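Local structure of GH127 beta-L-arabinofuranoside (Geobacillus stearothermophilus, 4QK0) at residues S287-C292 against L348-D353. The protein probably hydrolyses beta-L-arabinofuranosides, as a glycoside hydrolase of family GH127 with a helical catalytic domain. Sequence-based numbering, arbitrary orientation.
Sequences SLKQAC and LELEMD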
loop_
_atom_site.group_PDB
_atom_site.type_symbol
_atom_site.label_atom_id
_atom_site.label_comp_id
_atom_site.label_asym_id
_atom_site.label_seq_id
_atom_site.Cartn_x
_atom_site.Cartn_y
_atom_site.Cartn_z
ATOM N N SER A 287 -21.090 19.327 -26.401
ATOM C CA SER A 287 -20.793 17.965 -26.072
ATOM C C SER A 287 -19.458 17.889 -25.275
ATOM O O SER A 287 -19.310 17.087 -24.345
ATOM C CB SER A 287 -20.695 17.113 -27.353
ATOM O OG SER A 287 -19.513 17.433 -28.121
ATOM N N LEU A 288 -18.523 18.744 -25.652
ATOM C CA LEU A 288 -17.261 18.794 -25.009
ATOM C C LEU A 288 -17.389 19.497 -23.644
ATOM O O LEU A 288 -16.797 19.074 -22.655
ATOM C CB LEU A 288 -16.263 19.485 -25.923
ATOM C CG LEU A 288 -14.790 19.234 -25.734
ATOM C CD1 LEU A 288 -14.486 17.749 -25.687
ATOM C CD2 LEU A 288 -14.047 19.909 -26.892
ATOM N N LYS A 289 -18.206 20.521 -23.598
ATOM C CA LYS A 289 -18.516 21.191 -22.369
ATOM C C LYS A 289 -19.085 20.234 -21.329
ATOM O O LYS A 289 -18.697 20.276 -20.175
ATOM C CB LYS A 289 -19.521 22.311 -22.615
ATOM C CG LYS A 289 -19.981 23.043 -21.370
ATOM C CD LYS A 289 -20.779 24.298 -21.702
ATOM C CE LYS A 289 -21.548 24.741 -20.472
ATOM N NZ LYS A 289 -21.944 26.162 -20.533
ATOM N N GLN A 290 -20.020 19.409 -21.747
ATOM C CA GLN A 290 -20.648 18.442 -20.856
ATOM C C GLN A 290 -19.687 17.369 -20.420
ATOM O O GLN A 290 -19.718 16.987 -19.280
ATOM C CB GLN A 290 -21.837 17.775 -21.526
ATOM C CG GLN A 290 -23.094 18.601 -21.310
ATOM C CD GLN A 290 -24.224 18.186 -22.224
ATOM O OE1 GLN A 290 -24.224 17.079 -22.778
ATOM N NE2 GLN A 290 -25.187 19.084 -22.411
ATOM N N ALA A 291 -18.830 16.909 -21.324
ATOM C CA ALA A 291 -17.786 15.945 -20.961
ATOM C C ALA A 291 -16.886 16.516 -19.863
ATOM O O ALA A 291 -16.631 15.863 -18.874
ATOM C CB ALA A 291 -16.968 15.552 -22.166
ATOM N N CYS A 292 -16.486 17.778 -20.021
ATOM C CA CYS A 292 -15.697 18.478 -19.033
ATOM C C CYS A 292 -16.385 18.551 -17.715
ATOM O O CYS A 292 -15.730 18.370 -16.704
ATOM C CB CYS A 292 -15.326 19.889 -19.479
ATOM S SG CYS A 292 -14.119 19.881 -20.847
ATOM N N LEU A 348 -13.509 28.046 -15.409
ATOM C CA LEU A 348 -14.089 29.344 -15.134
ATOM C C LEU A 348 -14.443 30.112 -16.414
ATOM O O LEU A 348 -15.395 30.838 -16.432
ATOM C CB LEU A 348 -13.140 30.194 -14.314
ATOM C CG LEU A 348 -13.155 29.803 -12.840
ATOM C CD1 LEU A 348 -12.022 30.498 -12.100
ATOM C CD2 LEU A 348 -14.505 30.122 -12.220
ATOM N N GLU A 349 -13.656 29.948 -17.467
ATOM C CA GLU A 349 -13.947 30.592 -18.753
ATOM C C GLU A 349 -15.100 29.901 -19.450
ATOM O O GLU A 349 -15.788 30.484 -20.254
ATOM C CB GLU A 349 -12.690 30.624 -19.619
ATOM C CG GLU A 349 -11.642 31.581 -19.016
ATOM C CD GLU A 349 -10.236 31.459 -19.630
ATOM O OE1 GLU A 349 -10.080 30.698 -20.622
ATOM O OE2 GLU A 349 -9.289 32.099 -19.102
ATOM N N LEU A 350 -15.365 28.666 -19.079
ATOM C CA LEU A 350 -16.465 27.928 -19.654
ATOM C C LEU A 350 -17.799 28.174 -18.960
ATOM O O LEU A 350 -18.859 28.105 -19.572
ATOM C CB LEU A 350 -16.114 26.467 -19.551
ATOM C CG LEU A 350 -16.974 25.411 -20.198
ATOM C CD1 LEU A 350 -17.086 25.673 -21.696
ATOM C CD2 LEU A 350 -16.334 24.049 -19.936
ATOM N N GLU A 351 -17.740 28.472 -17.673
ATOM C CA GLU A 351 -18.907 28.710 -16.878
ATOM C C GLU A 351 -18.427 29.358 -15.548
ATOM O O GLU A 351 -17.557 28.824 -14.825
ATOM C CB GLU A 351 -19.610 27.397 -16.667
ATOM C CG GLU A 351 -20.921 27.454 -15.893
ATOM C CD GLU A 351 -21.252 26.114 -15.250
ATOM O OE1 GLU A 351 -20.655 25.079 -15.652
ATOM O OE2 GLU A 351 -22.068 26.085 -14.299
HETATM N N MSE A 352 -19.013 30.486 -15.224
HETATM C CA MSE A 352 -18.692 31.216 -14.031
HETATM C C MSE A 352 -19.381 30.592 -12.829
HETATM O O MSE A 352 -20.496 30.927 -12.492
HETATM C CB MSE A 352 -19.072 32.658 -14.234
HETATM C CG MSE A 352 -18.554 33.431 -13.035
HETATM SE SE MSE A 352 -16.566 33.428 -12.865
HETATM C CE MSE A 352 -16.084 33.778 -14.721
ATOM N N ASP A 353 -18.692 29.647 -12.185
ATOM C CA ASP A 353 -19.191 28.955 -11.008
ATOM C C ASP A 353 -18.102 29.002 -9.920
ATOM O O ASP A 353 -16.961 28.533 -10.111
ATOM C CB ASP A 353 -19.560 27.529 -11.394
ATOM C CG ASP A 353 -20.275 26.795 -10.306
ATOM O OD1 ASP A 353 -20.023 27.022 -9.071
ATOM O OD2 ASP A 353 -21.107 25.968 -10.692
HETATM O O HOH W 1 -19.915 28.274 -22.437
#
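Lys289 carries its CG anti to the backbone N (chi1 177°) and the chain stays extended beyond it, a shape that carries the methylenes away from helix 286-302 and across the side chain of Leu350. Leu350 likewise turns its CG anti to its own backbone N (chi1 -173°), which sends the isobutyl fork toward the other helix. The two side chains slant across each other, Lys289 CG lying 3.9 Å from Leu350 CD1, with Lys289 CD at the same distance from that methyl. A lysine suits this partly exposed place because its aliphatic stem can cover a leucine while its ammonium group remains near water and polar atoms. Here Lys289 NZ ends 3.8 Å from Leu350 O. A water bridges the pair, donating to Leu350 O at 3.1 Å and accepting a weak bond from Lys289 NZ. The other methyl of the fork, Leu350 CD2, meets Cys292 CB at 4.3 Å, one helical turn on from Lys289, where the short, buried cysteine side chain lets the methyl pack against its CB; Ala280 of helix 266-283 also touches Leu350. The contact joins helix 286-302 to the C-terminal end of helix 334-350 in the GH127 catalytic domain, which as in other members of its six-hairpin clan is probably an (alpha/alpha)6 barrel. An alanine in place of Lys289 would probably uncover one flank of Leu350 and leave the bridging water without its ammonium partner. Beyond Leu350 the chain abandons helical geometry at Glu351, whose OE1 lies 5.2 Å from Lys289 NZ, a separation at which opposite charges may still attract weakly. A carboxylate can serve several partners at this exit: Glu351 OE1 accepts from Gln293 and is hydrogen-bonded to Tyr356, while Glu351 OE2 forms a salt bridge with Lys511.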